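PDB 6SXJ: spectinomycin 9-adenylyltransferase, which transfers the AMP moiety of ATP to the 9-hydroxyl of spectinomycin, releasing diphosphate, and so makes bacteria resistant to that antibiotic but not to streptomycin. Local coordinates for residues Q67-I72 with I85-I90; E105-E110 with Q123-S128; D168-L173 with Y247-L252; M191-D196 with G207-E212. All blocks are in the same frame, centred on the assembly; numbering follows the deposited sequence.

Interaction 1: residues Q67-I72 with I85-I90; sequences QKIRPI and IELTII
Ile69 and Ile72 meet Ile85 and Leu87 where the helix of a beta-alpha-beta unit (strand 47-53, helix 59-69, strand 85-91) lies against the sheet of the nucleotidyltransferase domain. The evidence for an apolar interface is direct: no hydrogen bond crosses it, and all four residues are buried. Ile69 uses both branches. Its CG2 meets CG2 of Ile85 at 4.1 Å, and its extended CG1 arm (chi2 -177°) carries CD1 along to CD1 of Leu87, 4.3 Å away, so one helix residue spans two same-face positions of the strand. Ile85 in turn sends CD1 to Ile72, the last residue of 67-72, where it lies 4.1 Å from CD1 of Ile72 and 3.6 Å from the backbone O of Ile72. That carbonyl is not left to the methyl group alone, since it accepts a hydrogen bond from Gln11 NE2. In Ile72, CG1 sits between the backbone N and the carbonyl carbon (chi1 60°), which swings CD1 over to the strand although the CB itself does not point there. On one flank strand 85-91 pairs in parallel with strand 47-53; on the other it runs antiparallel to strand 103-108, whose Tyr108 also packs on Ile69.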
loop_
_atom_site.group_PDB
_atom_site.type_symbol
_atom_site.label_atom_id
_atom_site.label_comp_id
_atom_site.label_asym_id
_atom_site.label_seq_id
_atom_site.Cartn_x
_atom_site.Cartn_y
_atom_site.Cartn_z
ATOM N N GLN A 67 5.949 -6.702 -17.517
ATOM C CA GLN A 67 6.341 -6.068 -18.768
ATOM C C GLN A 67 5.276 -5.089 -19.231
ATOM O O GLN A 67 5.589 -3.966 -19.641
ATOM C CB GLN A 67 6.576 -7.129 -19.841
ATOM C CG GLN A 67 8.016 -7.580 -20.010
ATOM C CD GLN A 67 8.173 -8.565 -21.158
ATOM O OE1 GLN A 67 7.449 -8.494 -22.153
ATOM N NE2 GLN A 67 9.114 -9.490 -21.023
ATOM N N LYS A 68 4.007 -5.495 -19.161
ATOM C CA LYS A 68 2.926 -4.667 -19.684
ATOM C C LYS A 68 2.540 -3.552 -18.724
ATOM O O LYS A 68 2.078 -2.495 -19.166
ATOM C CB LYS A 68 1.712 -5.546 -20.003
ATOM C CG LYS A 68 1.880 -6.432 -21.243
ATOM C CD LYS A 68 2.521 -5.664 -22.399
ATOM C CE LYS A 68 2.854 -6.563 -23.569
ATOM N NZ LYS A 68 1.696 -6.689 -24.492
ATOM N N ILE A 69 2.732 -3.743 -17.418
ATOM C CA ILE A 69 2.367 -2.666 -16.504
ATOM C C ILE A 69 3.443 -1.586 -16.468
ATOM O O ILE A 69 3.138 -0.401 -16.282
ATOM C CB ILE A 69 2.087 -3.208 -15.094
ATOM C CG1 ILE A 69 0.849 -4.106 -15.117
ATOM C CG2 ILE A 69 1.896 -2.044 -14.130
ATOM C CD1 ILE A 69 0.451 -4.632 -13.753
ATOM N N ARG A 70 4.703 -1.967 -16.644
ATOM C CA ARG A 70 5.789 -1.022 -16.412
ATOM C C ARG A 70 5.699 0.231 -17.268
ATOM O O ARG A 70 5.965 1.324 -16.735
ATOM C CB ARG A 70 7.132 -1.732 -16.638
ATOM C CG ARG A 70 8.319 -0.792 -16.802
ATOM C CD ARG A 70 9.641 -1.543 -16.666
ATOM N NE ARG A 70 9.613 -2.804 -17.400
ATOM C CZ ARG A 70 10.272 -3.899 -17.039
ATOM N NH1 ARG A 70 11.018 -3.894 -15.946
ATOM N NH2 ARG A 70 10.187 -4.998 -17.777
ATOM N N PRO A 71 5.356 0.166 -18.558
ATOM C CA PRO A 71 5.372 1.391 -19.377
ATOM C C PRO A 71 4.306 2.396 -18.987
ATOM O O PRO A 71 4.450 3.584 -19.304
ATOM C CB PRO A 71 5.135 0.878 -20.806
ATOM C CG PRO A 71 5.147 -0.638 -20.724
ATOM C CD PRO A 71 4.849 -0.996 -19.310
ATOM N N ILE A 72 3.240 1.964 -18.320
ATOM C CA ILE A 72 2.097 2.824 -18.056
ATOM C C ILE A 72 2.046 3.267 -16.606
ATOM O O ILE A 72 1.064 3.885 -16.183
ATOM C CB ILE A 72 0.786 2.138 -18.463
ATOM C CG1 ILE A 72 0.589 0.844 -17.683
ATOM C CG2 ILE A 72 0.789 1.826 -19.947
ATOM C CD1 ILE A 72 -0.858 0.383 -17.648
ATOM N N ILE A 85 1.365 3.018 -10.112
ATOM C CA ILE A 85 0.484 1.856 -10.057
ATOM C C ILE A 85 1.053 0.857 -9.050
ATOM O O ILE A 85 2.221 0.473 -9.135
ATOM C CB ILE A 85 0.331 1.206 -11.439
ATOM C CG1 ILE A 85 -0.442 2.141 -12.390
ATOM C CG2 ILE A 85 -0.407 -0.119 -11.327
ATOM C CD1 ILE A 85 -0.422 1.664 -13.787
ATOM N N GLU A 86 0.215 0.432 -8.111
ATOM C CA GLU A 86 0.507 -0.659 -7.198
ATOM C C GLU A 86 -0.583 -1.696 -7.399
ATOM O O GLU A 86 -1.771 -1.359 -7.360
ATOM C CB GLU A 86 0.534 -0.155 -5.759
ATOM C CG GLU A 86 1.496 -0.861 -4.843
ATOM C CD GLU A 86 1.631 -0.113 -3.537
ATOM O OE1 GLU A 86 2.221 0.993 -3.538
ATOM O OE2 GLU A 86 1.113 -0.608 -2.519
ATOM N N LEU A 87 -0.187 -2.938 -7.651
ATOM C CA LEU A 87 -1.147 -3.992 -7.948
ATOM C C LEU A 87 -0.756 -5.273 -7.233
ATOM O O LEU A 87 0.355 -5.771 -7.426
ATOM C CB LEU A 87 -1.230 -4.258 -9.455
ATOM C CG LEU A 87 -2.308 -5.244 -9.909
ATOM C CD1 LEU A 87 -2.995 -4.727 -11.187
ATOM C CD2 LEU A 87 -1.718 -6.600 -10.161
ATOM N N THR A 88 -1.695 -5.826 -6.464
ATOM C CA THR A 88 -1.523 -7.071 -5.731
ATOM C C THR A 88 -2.511 -8.108 -6.245
ATOM O O THR A 88 -3.671 -7.789 -6.524
ATOM C CB THR A 88 -1.751 -6.872 -4.228
ATOM O OG1 THR A 88 -0.821 -5.909 -3.726
ATOM C CG2 THR A 88 -1.584 -8.184 -3.486
ATOM N N ILE A 89 -2.055 -9.353 -6.342
ATOM C CA ILE A 89 -2.877 -10.472 -6.782
ATOM C C ILE A 89 -2.962 -11.474 -5.641
ATOM O O ILE A 89 -1.933 -11.884 -5.086
ATOM C CB ILE A 89 -2.300 -11.137 -8.047
ATOM C CG1 ILE A 89 -2.115 -10.098 -9.155
ATOM C CG2 ILE A 89 -3.199 -12.276 -8.500
ATOM C CD1 ILE A 89 -1.605 -10.662 -10.458
ATOM N N ILE A 90 -4.183 -11.868 -5.296
ATOM C CA ILE A 90 -4.418 -12.942 -4.344
ATOM C C ILE A 90 -5.239 -14.030 -5.021
ATOM O O ILE A 90 -6.017 -13.771 -5.949
ATOM C CB ILE A 90 -5.134 -12.446 -3.070
ATOM C CG1 ILE A 90 -6.389 -11.646 -3.441
ATOM C CG2 ILE A 90 -4.189 -11.609 -2.220
ATOM C CD1 ILE A 90 -7.280 -11.345 -2.263
#

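Interaction 2: residues E105-E110 with Q123-S128; sequences EFIYGE and QKELNS
Glu105 and Lys124 form the polar link of this contact, a salt bridge of 3.2 Å between Glu105 OE1 and Lys124 NZ. OE1 sits too close to the end of the lysine chain in the model, so the exact positions of both are doubtful and the bridge is better read as a pairing of charges than as an exact bond. The glutamate runs roughly perpendicular to the lysine. Both leave the backbone with CG anti to N (chi1 170° in Glu105), and the lysine then folds at each later torsion, which turns its end back toward Glu105. A second, weaker touch comes from the Glu125 carboxylate, whose OE2 lies 4.2 Å from the methyl CG2 of Ile107.

Both charged groups have further partners. Lys124 NZ also forms a salt bridge with Glu94, while Glu105 OE2 accepts a hydrogen bond from the backbone N of Leu57; the ammonium group thus lies between two carboxylates, which would probably offset its positive charge. Backbone bonds of Glu125 with Gln104 and of Asn127 with Pro102 hold the 123-128 segment in place.

Glu105 and Phe106 both face Ile89, the pattern of a classic beta bulge. The bulge interrupts strand 103-108, while the short strand 125-126 pairs antiparallel with it as an outermost strand of the mixed sheet in the nucleotidyltransferase fold.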
loop_
_atom_site.group_PDB
_atom_site.type_symbol
_atom_site.label_atom_id
_atom_site.label_comp_id
_atom_site.label_asym_id
_atom_site.label_seq_id
_atom_site.Cartn_x
_atom_site.Cartn_y
_atom_site.Cartn_z
ATOM N N GLU A 105 0.146 -13.736 -4.115
ATOM C CA GLU A 105 0.583 -14.431 -5.321
ATOM C C GLU A 105 1.512 -13.604 -6.194
ATOM O O GLU A 105 2.325 -14.173 -6.932
ATOM C CB GLU A 105 -0.640 -14.841 -6.154
ATOM C CG GLU A 105 -0.302 -15.349 -7.554
ATOM C CD GLU A 105 0.317 -16.734 -7.524
ATOM O OE1 GLU A 105 0.364 -17.333 -6.441
ATOM O OE2 GLU A 105 0.748 -17.237 -8.578
ATOM N N PHE A 106 1.392 -12.283 -6.158
ATOM C CA PHE A 106 2.120 -11.432 -7.084
ATOM C C PHE A 106 1.955 -9.997 -6.628
ATOM O O PHE A 106 0.915 -9.624 -6.076
ATOM C CB PHE A 106 1.608 -11.603 -8.521
ATOM C CG PHE A 106 2.200 -10.630 -9.500
ATOM C CD1 PHE A 106 3.413 -10.896 -10.103
ATOM C CD2 PHE A 106 1.535 -9.449 -9.826
ATOM C CE1 PHE A 106 3.963 -10.010 -11.008
ATOM C CE2 PHE A 106 2.083 -8.553 -10.728
ATOM C CZ PHE A 106 3.300 -8.839 -11.324
ATOM N N ILE A 107 2.987 -9.198 -6.864
ATOM C CA ILE A 107 2.940 -7.777 -6.557
ATOM C C ILE A 107 3.657 -7.028 -7.668
ATOM O O ILE A 107 4.824 -7.315 -7.959
ATOM C CB ILE A 107 3.579 -7.459 -5.193
ATOM C CG1 ILE A 107 3.718 -5.945 -5.006
ATOM C CG2 ILE A 107 4.937 -8.146 -5.071
ATOM C CD1 ILE A 107 2.383 -5.222 -4.742
ATOM N N TYR A 108 2.962 -6.069 -8.284
ATOM C CA TYR A 108 3.608 -5.017 -9.050
ATOM C C TYR A 108 3.754 -3.802 -8.147
ATOM O O TYR A 108 2.779 -3.365 -7.524
ATOM C CB TYR A 108 2.842 -4.605 -10.314
ATOM C CG TYR A 108 3.671 -3.606 -11.101
ATOM C CD1 TYR A 108 4.517 -4.023 -12.122
ATOM C CD2 TYR A 108 3.660 -2.255 -10.778
ATOM C CE1 TYR A 108 5.307 -3.118 -12.813
ATOM C CE2 TYR A 108 4.440 -1.351 -11.461
ATOM C CZ TYR A 108 5.269 -1.786 -12.472
ATOM O OH TYR A 108 6.054 -0.877 -13.146
ATOM N N GLY A 109 4.967 -3.258 -8.087
ATOM C CA GLY A 109 5.268 -2.090 -7.281
ATOM C C GLY A 109 6.564 -1.453 -7.739
ATOM O O GLY A 109 7.521 -2.165 -8.063
ATOM N N GLU A 110 6.616 -0.120 -7.771
ATOM C CA GLU A 110 7.771 0.557 -8.343
ATOM C C GLU A 110 9.007 0.447 -7.463
ATOM O O GLU A 110 10.120 0.554 -7.983
ATOM C CB GLU A 110 7.448 2.029 -8.600
ATOM C CG GLU A 110 6.509 2.256 -9.778
ATOM C CD GLU A 110 7.070 1.736 -11.086
ATOM O OE1 GLU A 110 8.302 1.808 -11.286
ATOM O OE2 GLU A 110 6.280 1.230 -11.911
ATOM N N GLN A 123 7.388 -14.278 -6.300
ATOM C CA GLN A 123 6.958 -15.630 -5.986
ATOM C C GLN A 123 5.945 -15.567 -4.853
ATOM O O GLN A 123 5.857 -14.569 -4.132
ATOM C CB GLN A 123 8.153 -16.512 -5.593
ATOM C CG GLN A 123 9.057 -16.849 -6.768
ATOM C CD GLN A 123 8.290 -17.399 -7.959
ATOM O OE1 GLN A 123 7.357 -18.186 -7.799
ATOM N NE2 GLN A 123 8.672 -16.975 -9.161
ATOM N N LYS A 124 5.174 -16.641 -4.704
ATOM C CA LYS A 124 4.229 -16.717 -3.599
ATOM C C LYS A 124 4.953 -16.406 -2.298
ATOM O O LYS A 124 5.996 -16.992 -2.001
ATOM C CB LYS A 124 3.587 -18.104 -3.532
ATOM C CG LYS A 124 2.675 -18.302 -2.322
ATOM C CD LYS A 124 1.375 -17.511 -2.436
ATOM C CE LYS A 124 0.523 -17.930 -3.629
ATOM N NZ LYS A 124 0.664 -19.384 -3.970
ATOM N N GLU A 125 4.404 -15.476 -1.525
ATOM C CA GLU A 125 5.030 -15.093 -0.269
ATOM C C GLU A 125 3.948 -14.749 0.739
ATOM O O GLU A 125 2.775 -14.573 0.396
ATOM C CB GLU A 125 5.988 -13.909 -0.454
ATOM C CG GLU A 125 5.467 -12.844 -1.398
ATOM C CD GLU A 125 6.284 -11.563 -1.358
ATOM O OE1 GLU A 125 6.620 -11.104 -0.242
ATOM O OE2 GLU A 125 6.576 -11.007 -2.445
ATOM N N LEU A 126 4.365 -14.654 1.996
ATOM C CA LEU A 126 3.500 -14.244 3.088
ATOM C C LEU A 126 3.765 -12.772 3.353
ATOM O O LEU A 126 4.923 -12.347 3.377
ATOM C CB LEU A 126 3.761 -15.081 4.338
ATOM C CG LEU A 126 3.187 -16.502 4.334
ATOM C CD1 LEU A 126 1.702 -16.483 4.687
ATOM C CD2 LEU A 126 3.395 -17.205 3.006
ATOM N N ASN A 127 2.699 -11.991 3.510
ATOM C CA ASN A 127 2.816 -10.536 3.600
ATOM C C ASN A 127 1.874 -10.055 4.696
ATOM O O ASN A 127 0.673 -9.882 4.465
ATOM C CB ASN A 127 2.496 -9.874 2.263
ATOM C CG ASN A 127 2.551 -8.360 2.332
ATOM O OD1 ASN A 127 2.837 -7.782 3.383
ATOM N ND2 ASN A 127 2.269 -7.706 1.206
ATOM N N SER A 128 2.429 -9.822 5.886
ATOM C CA SER A 128 1.610 -9.338 6.989
ATOM C C SER A 128 0.919 -8.027 6.644
ATOM O O SER A 128 -0.184 -7.760 7.132
ATOM C CB SER A 128 2.471 -9.170 8.240
ATOM O OG SER A 128 1.997 -8.096 9.030
#

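Interaction 3: residues D168-L173 with Y247-L252; sequences DSSEEL and YLNNRL
Ser170 fits between Asn249 and Leu252, and the tight part of the contact is its apolar side: CB of Ser170 lies 3.8 Å from CD2 of Leu252. The same methyl group is 4.0 Å from OG of Ser170, so it rests against the whole of the small side chain. In Leu252, CG is anti to the backbone N (chi1 173°), and this carries the CD2 branch across to helix 159-173. Ser170 and Leu252 are both buried, and the small serine side chain is consistent with the close backbones, the CA atoms of Ser170 and Asn249 being 7.3 Å apart.

Helices 159-173 and 241-253 belong to the C-terminal domain of the aminoglycoside adenylyltransferase family. Met191 of helix 181-196 also packs on Ser170 and touches Leu252, so a third helix helps to close this part of the interface.

The other side differs in kind and in burial. There the partner is Asn249, which is partly exposed, and its OD1 approaches OG of Ser170 at 4.0 Å without a bond; no hydrogen bond crosses the contact anywhere. The serine hydroxyl is engaged within its own helix instead: with chi1 at 67°, OG lies between the backbone N and the carbonyl carbon and bonds to the carbonyl O of Met167. Next to Ser170, Glu171 is exposed and its CB is directed away from helix 241-253. Only 86 Å² is buried between the segments.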
loop_
_atom_site.group_PDB
_atom_site.type_symbol
_atom_site.label_atom_id
_atom_site.label_comp_id
_atom_site.label_asym_id
_atom_site.label_seq_id
_atom_site.Cartn_x
_atom_site.Cartn_y
_atom_site.Cartn_z
ATOM N N ASP A 168 3.655 -5.556 14.069
ATOM C CA ASP A 168 4.808 -6.240 13.496
ATOM C C ASP A 168 5.511 -5.358 12.463
ATOM O O ASP A 168 6.745 -5.353 12.378
ATOM C CB ASP A 168 4.372 -7.566 12.873
ATOM C CG ASP A 168 4.158 -8.666 13.899
ATOM O OD1 ASP A 168 4.351 -8.394 15.094
ATOM O OD2 ASP A 168 3.795 -9.800 13.508
ATOM N N SER A 169 4.752 -4.542 11.730
ATOM C CA SER A 169 5.367 -3.656 10.746
ATOM C C SER A 169 6.111 -2.509 11.416
ATOM O O SER A 169 7.196 -2.116 10.968
ATOM C CB SER A 169 4.300 -3.108 9.803
ATOM O OG SER A 169 4.832 -2.070 9.001
ATOM N N SER A 170 5.547 -1.964 12.496
ATOM C CA SER A 170 6.245 -0.914 13.230
ATOM C C SER A 170 7.564 -1.421 13.794
ATOM O O SER A 170 8.543 -0.669 13.863
ATOM C CB SER A 170 5.366 -0.389 14.365
ATOM O OG SER A 170 5.186 -1.389 15.356
ATOM N N GLU A 171 7.609 -2.693 14.198
ATOM C CA GLU A 171 8.797 -3.217 14.864
ATOM C C GLU A 171 10.011 -3.173 13.945
ATOM O O GLU A 171 11.127 -2.878 14.391
ATOM C CB GLU A 171 8.538 -4.643 15.347
ATOM C CG GLU A 171 8.421 -4.770 16.858
ATOM C CD GLU A 171 7.617 -5.984 17.286
ATOM O OE1 GLU A 171 7.120 -5.994 18.433
ATOM O OE2 GLU A 171 7.483 -6.929 16.479
ATOM N N GLU A 172 9.820 -3.475 12.661
ATOM C CA GLU A 172 10.901 -3.337 11.697
ATOM C C GLU A 172 11.016 -1.913 11.174
ATOM O O GLU A 172 12.096 -1.519 10.720
ATOM C CB GLU A 172 10.695 -4.315 10.540
ATOM C CG GLU A 172 11.110 -5.745 10.884
ATOM C CD GLU A 172 11.034 -6.675 9.698
ATOM O OE1 GLU A 172 11.186 -7.901 9.889
ATOM O OE2 GLU A 172 10.805 -6.178 8.575
ATOM N N LEU A 173 9.931 -1.140 11.240
ATOM C CA LEU A 173 9.970 0.253 10.799
ATOM C C LEU A 173 10.920 1.083 11.654
ATOM O O LEU A 173 11.700 1.887 11.129
ATOM C CB LEU A 173 8.566 0.841 10.858
ATOM C CG LEU A 173 8.246 2.079 10.032
ATOM C CD1 LEU A 173 6.825 1.990 9.508
ATOM C CD2 LEU A 173 8.432 3.314 10.882
ATOM N N TYR A 247 9.055 8.317 20.124
ATOM C CA TYR A 247 7.803 8.849 20.651
ATOM C C TYR A 247 6.599 8.189 19.987
ATOM O O TYR A 247 5.680 7.712 20.665
ATOM C CB TYR A 247 7.749 10.362 20.444
ATOM C CG TYR A 247 6.351 10.916 20.598
ATOM C CD1 TYR A 247 5.778 11.035 21.858
ATOM C CD2 TYR A 247 5.593 11.296 19.491
ATOM C CE1 TYR A 247 4.502 11.522 22.020
ATOM C CE2 TYR A 247 4.309 11.794 19.646
ATOM C CZ TYR A 247 3.770 11.902 20.917
ATOM O OH TYR A 247 2.494 12.390 21.104
ATOM N N LEU A 248 6.576 8.174 18.652
ATOM C CA LEU A 248 5.440 7.601 17.940
ATOM C C LEU A 248 5.295 6.116 18.237
ATOM O O LEU A 248 4.175 5.607 18.372
ATOM C CB LEU A 248 5.602 7.829 16.438
ATOM C CG LEU A 248 5.559 9.298 16.014
ATOM C CD1 LEU A 248 5.884 9.468 14.545
ATOM C CD2 LEU A 248 4.184 9.849 16.349
ATOM N N ASN A 249 6.418 5.401 18.325
ATOM C CA ASN A 249 6.359 3.970 18.598
ATOM C C ASN A 249 5.782 3.703 19.984
ATOM O O ASN A 249 4.875 2.878 20.147
ATOM C CB ASN A 249 7.756 3.360 18.464
ATOM C CG ASN A 249 7.734 1.846 18.490
ATOM O OD1 ASN A 249 6.941 1.212 17.797
ATOM N ND2 ASN A 249 8.606 1.258 19.296
ATOM N N ASN A 250 6.302 4.387 21.004
ATOM C CA ASN A 250 5.777 4.195 22.351
ATOM C C ASN A 250 4.305 4.588 22.421
ATOM O O ASN A 250 3.478 3.837 22.948
ATOM C CB ASN A 250 6.617 4.987 23.352
ATOM C CG ASN A 250 7.971 4.332 23.622
ATOM O OD1 ASN A 250 9.018 4.975 23.515
ATOM N ND2 ASN A 250 7.953 3.045 23.965
ATOM N N ARG A 251 3.955 5.758 21.878
ATOM C CA ARG A 251 2.546 6.133 21.772
ATOM C C ARG A 251 1.726 5.014 21.141
ATOM O O ARG A 251 0.623 4.701 21.602
ATOM C CB ARG A 251 2.424 7.419 20.953
ATOM C CG ARG A 251 1.071 8.106 20.976
ATOM C CD ARG A 251 1.032 9.149 19.864
ATOM N NE ARG A 251 0.215 10.316 20.173
ATOM C CZ ARG A 251 -1.109 10.291 20.281
ATOM N NH1 ARG A 251 -1.768 9.150 20.124
ATOM N NH2 ARG A 251 -1.774 11.406 20.554
ATOM N N LEU A 252 2.262 4.390 20.089
ATOM C CA LEU A 252 1.551 3.303 19.426
ATOM C C LEU A 252 1.482 2.064 20.309
ATOM O O LEU A 252 0.439 1.405 20.378
ATOM C CB LEU A 252 2.239 2.980 18.101
ATOM C CG LEU A 252 1.783 1.760 17.295
ATOM C CD1 LEU A 252 0.313 1.846 16.933
ATOM C CD2 LEU A 252 2.647 1.631 16.035
#

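Interaction 4: residues M191-D196 with G207-E212; sequences MILTMD and GNAVAE
Leu193 and Val210 lie at the centre of this contact, and apolar interactions account for all of it across the two segments. CG of Leu193 is 4.1 Å from CG2 of Val210, and the two side chains lie alongside each other, pointing contrary ways, so they meet along their flanks. Leu193 touches two residues: its branch carbon CG meets the valine, and its methyl CD1 reaches CB of Ala209, also at 4.1 Å. The other valine methyl has a separate partner. With CG1 of Val210 anti to the backbone N (chi1 -176°), CG2 is turned to Leu193 and CG1 to Ile192, whose CD1 is a looser 4.5 Å from that CG1.

Polar bonding stays outside this interface. The carbonyl O of Val210 accepts from the hydroxyls of Ser213 and Ser214, beyond the end of the segment, and the O of Leu193 has a weak bond with Thr197 OG1.

The helix geometry agrees with the side-chain evidence. The segment axes approach to 10.3 Å and cross at 81°, nearly perpendicular, which confines the contact to a short patch burying 152 Å². Ile192 extends the packing to Leu248 and Leu252 of helix 241-253, and Leu193 to Ile201. With no hydrogen bond or charge pair across it, the join between 191-196 and 207-212 rests on van der Waals fit of aliphatic groups, three of them branched and one the methyl of Ala209.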
loop_
_atom_site.group_PDB
_atom_site.type_symbol
_atom_site.label_atom_id
_atom_site.label_comp_id
_atom_site.label_asym_id
_atom_site.label_seq_id
_atom_site.Cartn_x
_atom_site.Cartn_y
_atom_site.Cartn_z
ATOM N N MET A 191 -0.404 4.670 11.327
ATOM C CA MET A 191 -0.553 3.471 12.156
ATOM C C MET A 191 -1.306 3.768 13.439
ATOM O O MET A 191 -2.114 2.948 13.904
ATOM C CB MET A 191 0.820 2.915 12.512
ATOM C CG MET A 191 1.512 2.122 11.434
ATOM S SD MET A 191 2.913 1.281 12.163
ATOM C CE MET A 191 3.358 0.109 10.894
ATOM N N ILE A 192 -1.060 4.930 14.044
ATOM C CA ILE A 192 -1.643 5.256 15.337
ATOM C C ILE A 192 -3.137 5.526 15.193
ATOM O O ILE A 192 -3.961 5.012 15.956
ATOM C CB ILE A 192 -0.905 6.450 15.970
ATOM C CG1 ILE A 192 0.445 5.989 16.532
ATOM C CG2 ILE A 192 -1.761 7.080 17.054
ATOM C CD1 ILE A 192 1.410 7.116 16.790
ATOM N N LEU A 193 -3.500 6.315 14.181
ATOM C CA LEU A 193 -4.907 6.612 13.948
ATOM C C LEU A 193 -5.726 5.343 13.801
ATOM O O LEU A 193 -6.697 5.146 14.538
ATOM C CB LEU A 193 -5.050 7.497 12.716
ATOM C CG LEU A 193 -4.712 8.964 12.986
ATOM C CD1 LEU A 193 -4.795 9.817 11.733
ATOM C CD2 LEU A 193 -5.588 9.528 14.085
ATOM N N THR A 194 -5.309 4.443 12.899
ATOM C CA THR A 194 -6.129 3.282 12.595
ATOM C C THR A 194 -6.249 2.346 13.794
ATOM O O THR A 194 -7.297 1.716 13.954
ATOM C CB THR A 194 -5.595 2.552 11.363
ATOM O OG1 THR A 194 -6.247 1.285 11.297
ATOM C CG2 THR A 194 -4.113 2.374 11.420
ATOM N N MET A 195 -5.251 2.292 14.689
ATOM C CA MET A 195 -5.397 1.400 15.829
ATOM C C MET A 195 -6.340 1.944 16.878
ATOM O O MET A 195 -6.882 1.142 17.631
ATOM C CB MET A 195 -4.073 1.101 16.504
ATOM C CG MET A 195 -4.166 0.012 17.503
ATOM S SD MET A 195 -2.848 -1.184 17.444
ATOM C CE MET A 195 -3.307 -2.062 16.002
ATOM N N ASP A 196 -6.619 3.253 16.895
ATOM C CA ASP A 196 -7.610 3.771 17.835
ATOM C C ASP A 196 -8.967 3.837 17.149
ATOM O O ASP A 196 -9.748 2.887 17.263
ATOM C CB ASP A 196 -7.212 5.140 18.383
ATOM C CG ASP A 196 -7.657 5.334 19.811
ATOM O OD1 ASP A 196 -6.802 5.568 20.675
ATOM O OD2 ASP A 196 -8.865 5.232 20.082
ATOM N N GLY A 207 -0.499 12.804 9.265
ATOM C CA GLY A 207 0.636 13.487 9.868
ATOM C C GLY A 207 0.235 14.732 10.635
ATOM O O GLY A 207 0.681 14.953 11.765
ATOM N N ASN A 208 -0.599 15.578 10.029
ATOM C CA ASN A 208 -1.059 16.782 10.707
ATOM C C ASN A 208 -2.093 16.492 11.786
ATOM O O ASN A 208 -2.238 17.294 12.714
ATOM C CB ASN A 208 -1.631 17.770 9.688
ATOM C CG ASN A 208 -0.738 17.924 8.466
ATOM O OD1 ASN A 208 -0.284 16.935 7.895
ATOM N ND2 ASN A 208 -0.472 19.162 8.071
ATOM N N ALA A 209 -2.794 15.359 11.703
ATOM C CA ALA A 209 -3.714 14.988 12.773
ATOM C C ALA A 209 -2.958 14.514 14.010
ATOM O O ALA A 209 -3.336 14.847 15.139
ATOM C CB ALA A 209 -4.673 13.904 12.285
ATOM N N VAL A 210 -1.887 13.738 13.821
ATOM C CA VAL A 210 -1.135 13.232 14.969
ATOM C C VAL A 210 -0.191 14.298 15.514
ATOM O O VAL A 210 0.005 14.403 16.729
ATOM C CB VAL A 210 -0.369 11.950 14.593
ATOM C CG1 VAL A 210 0.336 11.374 15.822
ATOM C CG2 VAL A 210 -1.305 10.921 13.981
ATOM N N ALA A 211 0.415 15.098 14.629
ATOM C CA ALA A 211 1.300 16.167 15.080
ATOM C C ALA A 211 0.584 17.102 16.046
ATOM O O ALA A 211 1.185 17.597 17.007
ATOM C CB ALA A 211 1.836 16.944 13.877
ATOM N N GLU A 212 -0.707 17.348 15.810
ATOM C CA GLU A 212 -1.480 18.222 16.687
ATOM C C GLU A 212 -1.489 17.697 18.115
ATOM O O GLU A 212 -1.387 18.474 19.072
ATOM C CB GLU A 212 -2.905 18.360 16.139
ATOM C CG GLU A 212 -3.997 18.633 17.165
ATOM C CD GLU A 212 -5.364 18.845 16.508
ATOM O OE1 GLU A 212 -5.465 18.676 15.273
ATOM O OE2 GLU A 212 -6.334 19.184 17.221
#

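How the interactions relate
The four contacts follow one another along the chain except that interaction 4 is nested within the loop closed by interaction 3. Interactions 1 and 2 have centres 12 Å apart and share the mixed sheet of the nucleotidyltransferase domain: neighbouring strands 85-91 and 103-108 join them, with Leu87 O probably bonded to Tyr108 N at 2.8 Å. Interactions 3 and 4, with centres also 12 Å apart, belong to the helical C-terminal domain and touch through Met191 and Ile192. Centres of interactions 1 and 3 are about 30 Å apart, on opposite sides of the chain's centre. The nearest atoms of interactions 2 and 3 are about 5 Å apart, so this pair lies nearest the junction between the sheet-based and helical parts.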